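Local coordinates for O-methyltransferase, SAM-dependent (Legionella pneumophila subsp. pneumophila, PDB 3R3H), which probably transfers the methyl group of S-adenosylmethionine to an oxygen atom of an acceptor substrate, at residues S74-S79 with R106-E111; M54-T59 with S79-D84; G175-P180 with R188-L193. All coordinates share one frame; numbering follows the deposited sequence.

Contact 1 (S74-S79 with R106-E111)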
ATOM      1  N   SER A  74     -14.913   8.296   3.974  1.00 26.17           N
ATOM      2  CA  SER A  74     -13.521   8.428   3.556  1.00 24.83           C
ATOM      3  C   SER A  74     -12.989   9.846   3.785  1.00 23.17           C
ATOM      4  O   SER A  74     -11.794  10.040   4.002  1.00 23.35           O
ATOM      5  CB  SER A  74     -13.350   8.018   2.076  1.00 23.84           C
ATOM      6  OG  SER A  74     -14.373   8.552   1.254  1.00 22.84           O
ATOM      7  N   ALA A  75     -13.883  10.829   3.748  1.00 23.88           N
ATOM      8  CA  ALA A  75     -13.497  12.224   3.960  1.00 25.04           C
ATOM      9  C   ALA A  75     -13.127  12.448   5.435  1.00 25.23           C
ATOM     10  O   ALA A  75     -12.216  13.234   5.757  1.00 24.31           O
ATOM     11  CB  ALA A  75     -14.651  13.154   3.558  1.00 24.54           C
ATOM     12  N   LEU A  76     -13.844  11.748   6.315  1.00 24.52           N
ATOM     13  CA  LEU A  76     -13.616  11.848   7.741  1.00 23.74           C
ATOM     14  C   LEU A  76     -12.293  11.193   8.094  1.00 25.89           C
ATOM     15  O   LEU A  76     -11.419  11.811   8.726  1.00 24.31           O
ATOM     16  CB  LEU A  76     -14.755  11.161   8.480  1.00 23.48           C
ATOM     17  CG  LEU A  76     -14.654  11.135  10.011  1.00 22.94           C
ATOM     18  CD1 LEU A  76     -14.575  12.561  10.555  1.00 20.76           C
ATOM     19  CD2 LEU A  76     -15.867  10.408  10.560  1.00 22.53           C
ATOM     20  N   ALA A  77     -12.156   9.933   7.678  1.00 26.50           N
ATOM     21  CA  ALA A  77     -10.936   9.156   7.927  1.00 26.29           C
ATOM     22  C   ALA A  77      -9.717   9.930   7.464  1.00 25.90           C
ATOM     23  O   ALA A  77      -8.709   9.967   8.155  1.00 26.39           O
ATOM     24  CB  ALA A  77     -11.001   7.819   7.192  1.00 25.54           C
ATOM     25  N   MET A  78      -9.823  10.549   6.290  1.00 26.12           N
ATOM     26  CA  MET A  78      -8.727  11.330   5.726  1.00 27.02           C
ATOM     27  C   MET A  78      -8.321  12.511   6.613  1.00 27.46           C
ATOM     28  O   MET A  78      -7.124  12.716   6.846  1.00 28.15           O
ATOM     29  CB  MET A  78      -9.097  11.829   4.318  1.00 27.48           C
ATOM     30  CG  MET A  78      -8.665  10.872   3.201  1.00 29.79           C
ATOM     31  SD  MET A  78      -9.155  11.355   1.521  1.00 31.87           S
ATOM     32  CE  MET A  78      -9.881   9.819   0.967  1.00 35.04           C
ATOM     33  N   SER A  79      -9.289  13.285   7.116  1.00 30.02           N
ATOM     34  CA  SER A  79      -8.927  14.433   7.954  1.00 30.45           C
ATOM     35  C   SER A  79      -8.445  13.998   9.331  1.00 30.56           C
ATOM     36  O   SER A  79      -7.696  14.714   9.990  1.00 29.71           O
ATOM     37  CB  SER A  79     -10.094  15.424   8.087  1.00 32.36           C
ATOM     38  OG  SER A  79     -11.074  14.977   8.993  1.00 35.64           O
ATOM     39  N   ARG A 106     -18.524  16.740  13.101  1.00 38.77           N
ATOM     40  CA  ARG A 106     -18.475  17.600  14.293  1.00 41.75           C
ATOM     41  C   ARG A 106     -18.073  16.782  15.507  1.00 42.68           C
ATOM     42  O   ARG A 106     -17.161  17.137  16.255  1.00 43.06           O
ATOM     43  CB  ARG A 106     -19.848  18.204  14.596  1.00 42.60           C
ATOM     44  CG  ARG A 106     -20.466  18.994  13.476  1.00 46.03           C
ATOM     45  CD  ARG A 106     -20.179  20.461  13.617  1.00 49.15           C
ATOM     46  NE  ARG A 106     -20.433  21.171  12.369  1.00 52.65           N
ATOM     47  CZ  ARG A 106     -21.573  21.115  11.683  1.00 53.83           C
ATOM     48  NH1 ARG A 106     -22.582  20.368  12.128  1.00 55.73           N
ATOM     49  NH2 ARG A 106     -21.701  21.809  10.551  1.00 51.95           N
ATOM     50  N   GLU A 107     -18.803  15.692  15.695  1.00 44.34           N
ATOM     51  CA  GLU A 107     -18.580  14.779  16.793  1.00 47.60           C
ATOM     52  C   GLU A 107     -17.108  14.408  16.869  1.00 47.88           C
ATOM     53  O   GLU A 107     -16.553  14.272  17.957  1.00 49.12           O
ATOM     54  CB  GLU A 107     -19.441  13.536  16.587  1.00 49.68           C
ATOM     55  CG  GLU A 107     -19.169  12.379  17.536  1.00 55.41           C
ATOM     56  CD  GLU A 107     -19.918  11.110  17.119  1.00 59.71           C
ATOM     57  OE1 GLU A 107     -19.456  10.004  17.491  1.00 61.79           O
ATOM     58  OE2 GLU A 107     -20.968  11.217  16.428  1.00 62.30           O
ATOM     59  N   ALA A 108     -16.475  14.269  15.706  1.00 47.59           N
ATOM     60  CA  ALA A 108     -15.063  13.910  15.635  1.00 46.44           C
ATOM     61  C   ALA A 108     -14.134  15.114  15.490  1.00 45.86           C
ATOM     62  O   ALA A 108     -12.928  14.942  15.341  1.00 45.54           O
ATOM     63  CB  ALA A 108     -14.832  12.928  14.492  1.00 45.23           C
ATOM     64  N   LYS A 109     -14.691  16.323  15.539  1.00 46.35           N
ATOM     65  CA  LYS A 109     -13.894  17.546  15.425  1.00 47.48           C
ATOM     66  C   LYS A 109     -13.164  17.719  14.093  1.00 46.82           C
ATOM     67  O   LYS A 109     -11.983  18.077  14.074  1.00 45.46           O
ATOM     68  CB  LYS A 109     -12.860  17.595  16.542  1.00 50.87           C
ATOM     69  CG  LYS A 109     -13.460  17.646  17.923  1.00 55.31           C
ATOM     70  CD  LYS A 109     -14.176  18.964  18.165  1.00 59.13           C
ATOM     71  CE  LYS A 109     -14.950  18.892  19.468  1.00 61.68           C
ATOM     72  NZ  LYS A 109     -14.088  18.306  20.540  1.00 63.28           N
ATOM     73  N   GLN A 110     -13.865  17.492  12.985  1.00 45.15           N
ATOM     74  CA  GLN A 110     -13.241  17.610  11.679  1.00 41.83           C
ATOM     75  C   GLN A 110     -13.981  18.510  10.696  1.00 40.40           C
ATOM     76  O   GLN A 110     -13.412  18.896   9.690  1.00 40.15           O
ATOM     77  CB  GLN A 110     -13.086  16.217  11.048  1.00 42.02           C
ATOM     78  CG  GLN A 110     -12.521  15.147  11.975  1.00 42.15           C
ATOM     79  CD  GLN A 110     -11.087  15.420  12.413  1.00 43.37           C
ATOM     80  OE1 GLN A 110     -10.540  14.699  13.239  1.00 44.53           O
ATOM     81  NE2 GLN A 110     -10.474  16.450  11.858  1.00 43.14           N
ATOM     82  N   GLU A 111     -15.236  18.845  10.980  1.00 36.94           N
ATOM     83  CA  GLU A 111     -16.017  19.667  10.064  1.00 35.01           C
ATOM     84  C   GLU A 111     -15.311  20.950   9.651  1.00 35.29           C
ATOM     85  O   GLU A 111     -15.671  21.569   8.647  1.00 37.38           O
ATOM     86  CB  GLU A 111     -17.388  20.000  10.675  1.00 35.71           C
TER
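Leu76 meets Gln110 because its first torsion, 178°, carries CG opposite the backbone N and out from helix 73-80, while Gln110 folds back at chi2 (-65°) and presents the flank of its chain. The two side chains cross at about a right angle, with Leu76 CD1 lying 3.6 Å from Gln110 CG. The same methyl touches Ala108 CB at 4.0 Å, so this one methyl rests against both side chains of the turn that follows helix 102-107. One turn further along its helix, Ser79 lies against the same glutamine, its OG 3.1 Å from Gln110 CB. That hydroxyl is spoken for within its own helix: it donates to Leu76 O over 3.2 Å, approaching 17° out of the carbonyl plane. Although the amide of Gln110 is close to it, the angle is poor, and the contact rests on packing. Lys109, with positive phi, ends helix 102-107 in a Schellman motif; its N bonds to Arg106 O, and Ala108 and Gln110, on either side of it in the chain, both point their CB toward helix 73-80. Leu27 and Ala26 of helix 25-32 cover Leu76 and Ala108, respectively, while Lys113 donates to Ser79 O. All four touching residues are buried, in a seam of mixed apolar and polar groups. Helix 73-80 joins strand 63-68 to strand 87-92, and helix 102-107 lies between strands 87-92 and 114-118. Packing of two consecutive crossover helices in this way belongs to the Rossmann-like fold of class I S-adenosylmethionine-dependent methyltransferases.

Contact 2 (M54-T59 with S79-D84)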
ATOM      1  N   MET A  54      -2.522   5.955   6.324  1.00 31.49           N
ATOM      2  CA  MET A  54      -1.102   5.665   6.397  1.00 30.90           C
ATOM      3  C   MET A  54      -0.467   6.524   5.290  1.00 30.63           C
ATOM      4  O   MET A  54       0.501   7.254   5.526  1.00 29.17           O
ATOM      5  CB  MET A  54      -0.879   4.176   6.122  1.00 30.04           C
ATOM      6  CG  MET A  54       0.569   3.737   6.055  1.00 28.88           C
ATOM      7  SD  MET A  54       1.199   3.127   7.595  1.00 32.63           S
ATOM      8  CE  MET A  54       1.772   4.634   8.305  1.00 30.87           C
ATOM      9  N   LEU A  55      -1.051   6.451   4.095  1.00 31.04           N
ATOM     10  CA  LEU A  55      -0.561   7.184   2.938  1.00 33.51           C
ATOM     11  C   LEU A  55      -0.440   8.684   3.185  1.00 35.47           C
ATOM     12  O   LEU A  55       0.532   9.325   2.750  1.00 35.65           O
ATOM     13  CB  LEU A  55      -1.476   6.924   1.743  1.00 32.46           C
ATOM     14  CG  LEU A  55      -1.555   5.454   1.312  1.00 32.75           C
ATOM     15  CD1 LEU A  55      -2.659   5.276   0.290  1.00 32.27           C
ATOM     16  CD2 LEU A  55      -0.223   5.004   0.747  1.00 32.43           C
ATOM     17  N   ILE A  56      -1.430   9.238   3.877  1.00 36.64           N
ATOM     18  CA  ILE A  56      -1.446  10.656   4.189  1.00 37.39           C
ATOM     19  C   ILE A  56      -0.300  11.023   5.129  1.00 38.27           C
ATOM     20  O   ILE A  56       0.317  12.087   4.984  1.00 38.57           O
ATOM     21  CB  ILE A  56      -2.825  11.037   4.793  1.00 37.78           C
ATOM     22  CG1 ILE A  56      -3.852  11.030   3.659  1.00 37.65           C
ATOM     23  CG2 ILE A  56      -2.765  12.382   5.527  1.00 36.58           C
ATOM     24  CD1 ILE A  56      -5.240  11.354   4.053  1.00 35.94           C
ATOM     25  N   ARG A  57      -0.008  10.143   6.080  1.00 38.46           N
ATOM     26  CA  ARG A  57       1.075  10.391   7.023  1.00 41.05           C
ATOM     27  C   ARG A  57       2.397  10.324   6.249  1.00 42.28           C
ATOM     28  O   ARG A  57       3.258  11.199   6.391  1.00 42.56           O
ATOM     29  CB  ARG A  57       1.064   9.335   8.131  1.00 41.87           C
ATOM     30  CG  ARG A  57      -0.236   9.230   8.920  1.00 43.87           C
ATOM     31  CD  ARG A  57      -0.347   7.853   9.561  1.00 49.00           C
ATOM     32  NE  ARG A  57      -1.640   7.609  10.204  1.00 52.46           N
ATOM     33  CZ  ARG A  57      -2.138   6.390  10.447  1.00 54.97           C
ATOM     34  NH1 ARG A  57      -1.458   5.293  10.097  1.00 54.87           N
ATOM     35  NH2 ARG A  57      -3.316   6.257  11.054  1.00 54.33           N
ATOM     36  N   LEU A  58       2.544   9.284   5.424  1.00 42.89           N
ATOM     37  CA  LEU A  58       3.749   9.091   4.617  1.00 42.79           C
ATOM     38  C   LEU A  58       3.931  10.205   3.584  1.00 44.09           C
ATOM     39  O   LEU A  58       5.051  10.516   3.179  1.00 44.50           O
ATOM     40  CB  LEU A  58       3.711   7.724   3.927  1.00 41.42           C
ATOM     41  CG  LEU A  58       4.163   6.487   4.725  1.00 41.18           C
ATOM     42  CD1 LEU A  58       3.616   6.508   6.140  1.00 42.95           C
ATOM     43  CD2 LEU A  58       3.704   5.246   4.010  1.00 39.14           C
ATOM     44  N   THR A  59       2.826  10.804   3.168  1.00 45.53           N
ATOM     45  CA  THR A  59       2.865  11.909   2.222  1.00 47.12           C
ATOM     46  C   THR A  59       3.205  13.194   2.983  1.00 48.52           C
ATOM     47  O   THR A  59       3.798  14.125   2.428  1.00 48.39           O
ATOM     48  CB  THR A  59       1.483  12.097   1.529  1.00 48.19           C
ATOM     49  OG1 THR A  59       1.194  10.960   0.710  1.00 49.95           O
ATOM     50  CG2 THR A  59       1.470  13.342   0.665  1.00 48.20           C
ATOM     51  N   SER A  79      -9.289  13.285   7.116  1.00 30.02           N
ATOM     52  CA  SER A  79      -8.927  14.433   7.954  1.00 30.45           C
ATOM     53  C   SER A  79      -8.445  13.998   9.331  1.00 30.56           C
ATOM     54  O   SER A  79      -7.696  14.714   9.990  1.00 29.71           O
ATOM     55  CB  SER A  79     -10.094  15.424   8.087  1.00 32.36           C
ATOM     56  OG  SER A  79     -11.074  14.977   8.993  1.00 35.64           O
ATOM     57  N   LEU A  80      -8.868  12.815   9.761  1.00 32.69           N
ATOM     58  CA  LEU A  80      -8.444  12.289  11.059  1.00 33.87           C
ATOM     59  C   LEU A  80      -6.954  12.006  11.046  1.00 35.00           C
ATOM     60  O   LEU A  80      -6.299  12.055  12.082  1.00 37.06           O
ATOM     61  CB  LEU A  80      -9.184  10.996  11.390  1.00 32.30           C
ATOM     62  CG  LEU A  80     -10.610  11.132  11.914  1.00 31.78           C
ATOM     63  CD1 LEU A  80     -11.226   9.748  12.031  1.00 30.85           C
ATOM     64  CD2 LEU A  80     -10.600  11.820  13.275  1.00 31.23           C
ATOM     65  N   ALA A  81      -6.428  11.703   9.863  1.00 36.96           N
ATOM     66  CA  ALA A  81      -5.016  11.400   9.705  1.00 37.75           C
ATOM     67  C   ALA A  81      -4.264  12.655   9.282  1.00 39.30           C
ATOM     68  O   ALA A  81      -3.071  12.616   9.005  1.00 40.58           O
ATOM     69  CB  ALA A  81      -4.843  10.301   8.673  1.00 37.70           C
ATOM     70  N   LEU A  82      -4.976  13.773   9.243  1.00 41.08           N
ATOM     71  CA  LEU A  82      -4.391  15.051   8.858  1.00 42.58           C
ATOM     72  C   LEU A  82      -4.099  15.930  10.067  1.00 44.34           C
ATOM     73  O   LEU A  82      -4.772  15.839  11.100  1.00 42.85           O
ATOM     74  CB  LEU A  82      -5.337  15.816   7.919  1.00 41.95           C
ATOM     75  CG  LEU A  82      -5.394  15.532   6.416  1.00 41.46           C
ATOM     76  CD1 LEU A  82      -6.415  16.435   5.749  1.00 40.22           C
ATOM     77  CD2 LEU A  82      -4.028  15.783   5.821  1.00 42.77           C
ATOM     78  N   PRO A  83      -3.082  16.799   9.951  1.00 46.89           N
ATOM     79  CA  PRO A  83      -2.742  17.689  11.065  1.00 49.37           C
ATOM     80  C   PRO A  83      -3.743  18.860  11.154  1.00 50.18           C
ATOM     81  O   PRO A  83      -4.407  19.196  10.170  1.00 50.13           O
ATOM     82  CB  PRO A  83      -1.318  18.130  10.724  1.00 47.17           C
ATOM     83  CG  PRO A  83      -1.314  18.131   9.230  1.00 46.49           C
ATOM     84  CD  PRO A  83      -2.058  16.865   8.887  1.00 46.72           C
ATOM     85  N   ASP A  84      -3.852  19.458  12.341  1.00 51.16           N
ATOM     86  CA  ASP A  84      -4.761  20.579  12.606  1.00 51.40           C
ATOM     87  C   ASP A  84      -4.881  21.616  11.479  1.00 50.97           C
ATOM     88  O   ASP A  84      -5.981  22.080  11.176  1.00 47.72           O
ATOM     89  CB  ASP A  84      -4.331  21.300  13.891  1.00 55.40           C
ATOM     90  CG  ASP A  84      -3.876  20.340  14.994  1.00 59.45           C
ATOM     91  OD1 ASP A  84      -2.924  19.549  14.753  1.00 61.58           O
ATOM     92  OD2 ASP A  84      -4.459  20.393  16.106  1.00 60.04           O
TER
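Ile56 drives one methyl, CG2, into the bend where the chain leaves helix 73-80, and this is the tight half of the contact. CG2 lies 3.6 Å from Leu82 CD2, the two side chains crossing almost perpendicularly. It also rests 3.5 Å from Ala81 O and 4.3 Å from Ala81 CB, so the methyl is bordered by both backbone and side-chain atoms of the bend. With chi1 at -73°, CG2 stands opposite the backbone N, and CG1 is left to carry CD1 toward Met78. The other half is looser and partly open to solvent. Arg57 runs past Ala81 at longer range, its NE 4.5 Å from Ala81 CB and its CG 4.4 Å from Ala81 O. Its guanidinium has Met54 N 3.8 Å above one face, offset toward the rim, and Met54 CE at its edge. The charge makes a cation-pi contact with Phe204 of the second subunit, where Gln218 of that subunit also packs on Arg57 and Met54, so the loose half borders the dimer interface. The tight half borders the central sheet: Ile56 touches Phe139 of strand 137-143, and Leu82 touches Val88 of strand 87-92. The last turns of helix 46-59 are therefore packed beside the exit of helix 73-80, with Gln53 of helix 46-59 also against Ala81.

Contact 3 (G175-P180 with R188-L193)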
ATOM      1  N   GLY A 175     -13.635  -7.446 -12.442  1.00 51.35           N
ATOM      2  CA  GLY A 175     -13.167  -8.490 -13.334  1.00 51.33           C
ATOM      3  C   GLY A 175     -13.796  -8.354 -14.709  1.00 51.09           C
ATOM      4  O   GLY A 175     -13.762  -9.281 -15.516  1.00 51.55           O
ATOM      5  N   LYS A 176     -14.380  -7.190 -14.965  1.00 50.75           N
ATOM      6  CA  LYS A 176     -15.018  -6.913 -16.237  1.00 51.33           C
ATOM      7  C   LYS A 176     -14.029  -6.233 -17.190  1.00 51.06           C
ATOM      8  O   LYS A 176     -14.393  -5.883 -18.315  1.00 50.94           O
ATOM      9  CB  LYS A 176     -16.239  -6.018 -16.027  1.00 51.41           C
ATOM     10  CG  LYS A 176     -17.164  -6.486 -14.938  1.00 52.30           C
ATOM     11  CD  LYS A 176     -18.465  -7.020 -15.485  1.00 54.92           C
ATOM     12  CE  LYS A 176     -18.371  -8.497 -15.837  1.00 57.23           C
ATOM     13  NZ  LYS A 176     -19.717  -9.071 -16.176  1.00 57.31           N
ATOM     14  N   VAL A 177     -12.793  -6.027 -16.729  1.00 50.45           N
ATOM     15  CA  VAL A 177     -11.738  -5.421 -17.555  1.00 50.20           C
ATOM     16  C   VAL A 177     -11.007  -6.563 -18.271  1.00 51.07           C
ATOM     17  O   VAL A 177     -10.158  -6.349 -19.152  1.00 50.33           O
ATOM     18  CB  VAL A 177     -10.697  -4.636 -16.705  1.00 49.39           C
ATOM     19  CG1 VAL A 177     -11.227  -3.251 -16.365  1.00 48.28           C
ATOM     20  CG2 VAL A 177     -10.363  -5.411 -15.437  1.00 46.88           C
ATOM     21  N   ILE A 178     -11.364  -7.780 -17.872  1.00 51.27           N
ATOM     22  CA  ILE A 178     -10.787  -8.995 -18.418  1.00 51.48           C
ATOM     23  C   ILE A 178     -11.906  -9.810 -19.093  1.00 52.84           C
ATOM     24  O   ILE A 178     -11.691 -10.927 -19.562  1.00 52.04           O
ATOM     25  CB  ILE A 178     -10.061  -9.787 -17.268  1.00 51.57           C
ATOM     26  CG1 ILE A 178      -8.713 -10.270 -17.773  1.00 52.84           C
ATOM     27  CG2 ILE A 178     -10.909 -10.935 -16.731  1.00 50.59           C
ATOM     28  CD1 ILE A 178      -7.836  -9.141 -18.273  1.00 52.53           C
ATOM     29  N   ASP A 179     -13.101  -9.218 -19.148  1.00 53.59           N
ATOM     30  CA  ASP A 179     -14.279  -9.830 -19.774  1.00 53.70           C
ATOM     31  C   ASP A 179     -14.620  -9.110 -21.103  1.00 53.15           C
ATOM     32  O   ASP A 179     -15.088  -7.965 -21.101  1.00 52.06           O
ATOM     33  CB  ASP A 179     -15.464  -9.769 -18.808  1.00 52.79           C
ATOM     34  CG  ASP A 179     -16.689 -10.456 -19.358  1.00 54.63           C
ATOM     35  OD1 ASP A 179     -16.540 -11.515 -20.001  1.00 53.97           O
ATOM     36  OD2 ASP A 179     -17.805  -9.938 -19.149  1.00 55.68           O
ATOM     37  N   PRO A 180     -14.393  -9.788 -22.253  1.00 53.18           N
ATOM     38  CA  PRO A 180     -14.642  -9.264 -23.603  1.00 52.55           C
ATOM     39  C   PRO A 180     -16.104  -9.041 -23.991  1.00 52.41           C
ATOM     40  O   PRO A 180     -16.388  -8.254 -24.892  1.00 51.69           O
ATOM     41  CB  PRO A 180     -13.988 -10.307 -24.519  1.00 51.95           C
ATOM     42  CG  PRO A 180     -13.144 -11.153 -23.612  1.00 51.75           C
ATOM     43  CD  PRO A 180     -13.917 -11.180 -22.335  1.00 52.52           C
ATOM     44  N   ARG A 188     -15.412   0.132 -20.233  1.00 43.33           N
ATOM     45  CA  ARG A 188     -14.732   0.504 -21.460  1.00 42.79           C
ATOM     46  C   ARG A 188     -13.725   1.601 -21.142  1.00 42.88           C
ATOM     47  O   ARG A 188     -12.659   1.682 -21.745  1.00 43.49           O
ATOM     48  CB  ARG A 188     -15.753   1.001 -22.482  1.00 43.80           C
ATOM     49  CG  ARG A 188     -15.136   1.585 -23.723  1.00 47.12           C
ATOM     50  CD  ARG A 188     -16.156   2.427 -24.458  1.00 51.72           C
ATOM     51  NE  ARG A 188     -15.567   3.128 -25.594  1.00 55.24           N
ATOM     52  CZ  ARG A 188     -15.166   2.538 -26.714  1.00 56.55           C
ATOM     53  NH1 ARG A 188     -15.292   1.227 -26.853  1.00 55.84           N
ATOM     54  NH2 ARG A 188     -14.650   3.268 -27.698  1.00 57.74           N
ATOM     55  N   GLU A 189     -14.082   2.451 -20.184  1.00 42.64           N
ATOM     56  CA  GLU A 189     -13.229   3.558 -19.753  1.00 41.37           C
ATOM     57  C   GLU A 189     -12.132   3.103 -18.813  1.00 41.07           C
ATOM     58  O   GLU A 189     -11.016   3.621 -18.836  1.00 40.67           O
ATOM     59  CB  GLU A 189     -14.064   4.606 -19.051  1.00 41.56           C
ATOM     60  CG  GLU A 189     -14.588   5.654 -19.975  1.00 44.40           C
ATOM     61  CD  GLU A 189     -13.480   6.542 -20.508  1.00 46.30           C
ATOM     62  OE1 GLU A 189     -13.353   6.638 -21.759  1.00 48.48           O
ATOM     63  OE2 GLU A 189     -12.747   7.140 -19.679  1.00 42.70           O
ATOM     64  N   ILE A 190     -12.455   2.139 -17.965  1.00 41.15           N
ATOM     65  CA  ILE A 190     -11.459   1.626 -17.041  1.00 42.25           C
ATOM     66  C   ILE A 190     -10.356   1.009 -17.904  1.00 43.37           C
ATOM     67  O   ILE A 190      -9.193   1.392 -17.788  1.00 45.23           O
ATOM     68  CB  ILE A 190     -12.047   0.526 -16.094  1.00 42.26           C
ATOM     69  CG1 ILE A 190     -13.328   1.030 -15.387  1.00 41.36           C
ATOM     70  CG2 ILE A 190     -10.973   0.072 -15.102  1.00 40.80           C
ATOM     71  CD1 ILE A 190     -13.153   2.216 -14.487  1.00 38.21           C
ATOM     72  N   LYS A 191     -10.738   0.071 -18.780  1.00 44.31           N
ATOM     73  CA  LYS A 191      -9.800  -0.614 -19.671  1.00 43.74           C
ATOM     74  C   LYS A 191      -8.948   0.380 -20.440  1.00 42.58           C
ATOM     75  O   LYS A 191      -7.757   0.148 -20.656  1.00 44.09           O
ATOM     76  CB  LYS A 191     -10.557  -1.514 -20.650  1.00 44.69           C
ATOM     77  CG  LYS A 191     -11.215  -2.715 -20.006  1.00 47.91           C
ATOM     78  CD  LYS A 191     -12.096  -3.479 -20.982  1.00 52.91           C
ATOM     79  CE  LYS A 191     -11.285  -4.129 -22.101  1.00 56.43           C
ATOM     80  NZ  LYS A 191     -12.129  -4.937 -23.035  1.00 58.35           N
ATOM     81  N   LYS A 192      -9.558   1.486 -20.851  1.00 42.49           N
ATOM     82  CA  LYS A 192      -8.836   2.513 -21.588  1.00 42.85           C
ATOM     83  C   LYS A 192      -7.810   3.184 -20.691  1.00 42.37           C
ATOM     84  O   LYS A 192      -6.669   3.375 -21.101  1.00 41.49           O
ATOM     85  CB  LYS A 192      -9.781   3.593 -22.134  1.00 44.06           C
ATOM     86  CG  LYS A 192     -10.578   3.213 -23.364  1.00 46.68           C
ATOM     87  CD  LYS A 192     -11.279   4.439 -23.969  1.00 49.88           C
ATOM     88  CE  LYS A 192     -12.181   4.070 -25.164  1.00 51.24           C
ATOM     89  NZ  LYS A 192     -12.998   5.210 -25.681  1.00 52.15           N
ATOM     90  N   LEU A 193      -8.218   3.549 -19.474  1.00 42.75           N
ATOM     91  CA  LEU A 193      -7.323   4.221 -18.529  1.00 41.85           C
ATOM     92  C   LEU A 193      -6.155   3.345 -18.100  1.00 40.42           C
ATOM     93  O   LEU A 193      -5.033   3.840 -17.928  1.00 39.40           O
ATOM     94  CB  LEU A 193      -8.078   4.670 -17.277  1.00 41.72           C
ATOM     95  CG  LEU A 193      -7.131   5.350 -16.267  1.00 42.70           C
ATOM     96  CD1 LEU A 193      -6.789   6.769 -16.724  1.00 42.34           C
ATOM     97  CD2 LEU A 193      -7.769   5.373 -14.901  1.00 41.69           C
TER
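Lys176 makes the first approach to the helix through its backbone, with O lying 4.3 Å from Lys191 CD. The same carbonyl accepts a hydrogen bond from Thr187 OG1, which ties the loop to the first turn of helix 185-198. The Lys176 side chain itself leads away from the helix. Val177, next in sequence, carries most of the loop's packing. Its chi1 of -81° sets CG1 opposite the carbonyl carbon, and from there the methyl reaches Ile190 CG2 at 3.6 Å and Lys191 CG at 3.7 Å, straddling two successive residues of the helix. Ile190 meets it with its CG2 branch at an oblique angle, whereas the Lys191 chain slides past the valine in the opposite direction. Beyond CG, Lys191 bends at chi3 (66°), and its CD and CE pass Val177 O, each at 3.9 Å, keeping the apolar part of the lysine on the backbone of the loop. Phe172 also packs on Val177, as does Tyr15 of the second subunit. The loop leads from strand 164-169 into helix 185-198, the last helix of the methyltransferase fold, which in turn precedes the antiparallel pair 203-208 and 214-219 at one end of the sheet. Leu193 packs on Leu150 and Tyr153 of helix 149-159, and Ile190 on Tyr149. Ile178 points away from the helix and packs on Tyr15 of the second subunit. The turn through Val177 and Ile178 brings Asp179 back beside Lys176, and OD2 forms a long salt bridge of 3.6 Å with Lys176 NZ.

Overall arrangement
Contacts 1 and 2 are neighbours, their centres about 12 Å apart. They share Ser79 and helix 73-80, touch through Met78 and Ile56, and their segments alternate along the chain. Together they link helices 46-59, 73-80 and 102-107, the first two of which pack against strands 63-68, 87-92 and 137-143. Contact 3 follows later in sequence and lies on the opposite side of the chain's centre, about 34 Å from contact 1 and 32 Å from contact 2 between centres. It packs the loop after strand 164-169 on helix 185-198. Contacts 2 and 3 both reach the second subunit, so the dimer interface touches both halves of this Rossmann-like fold.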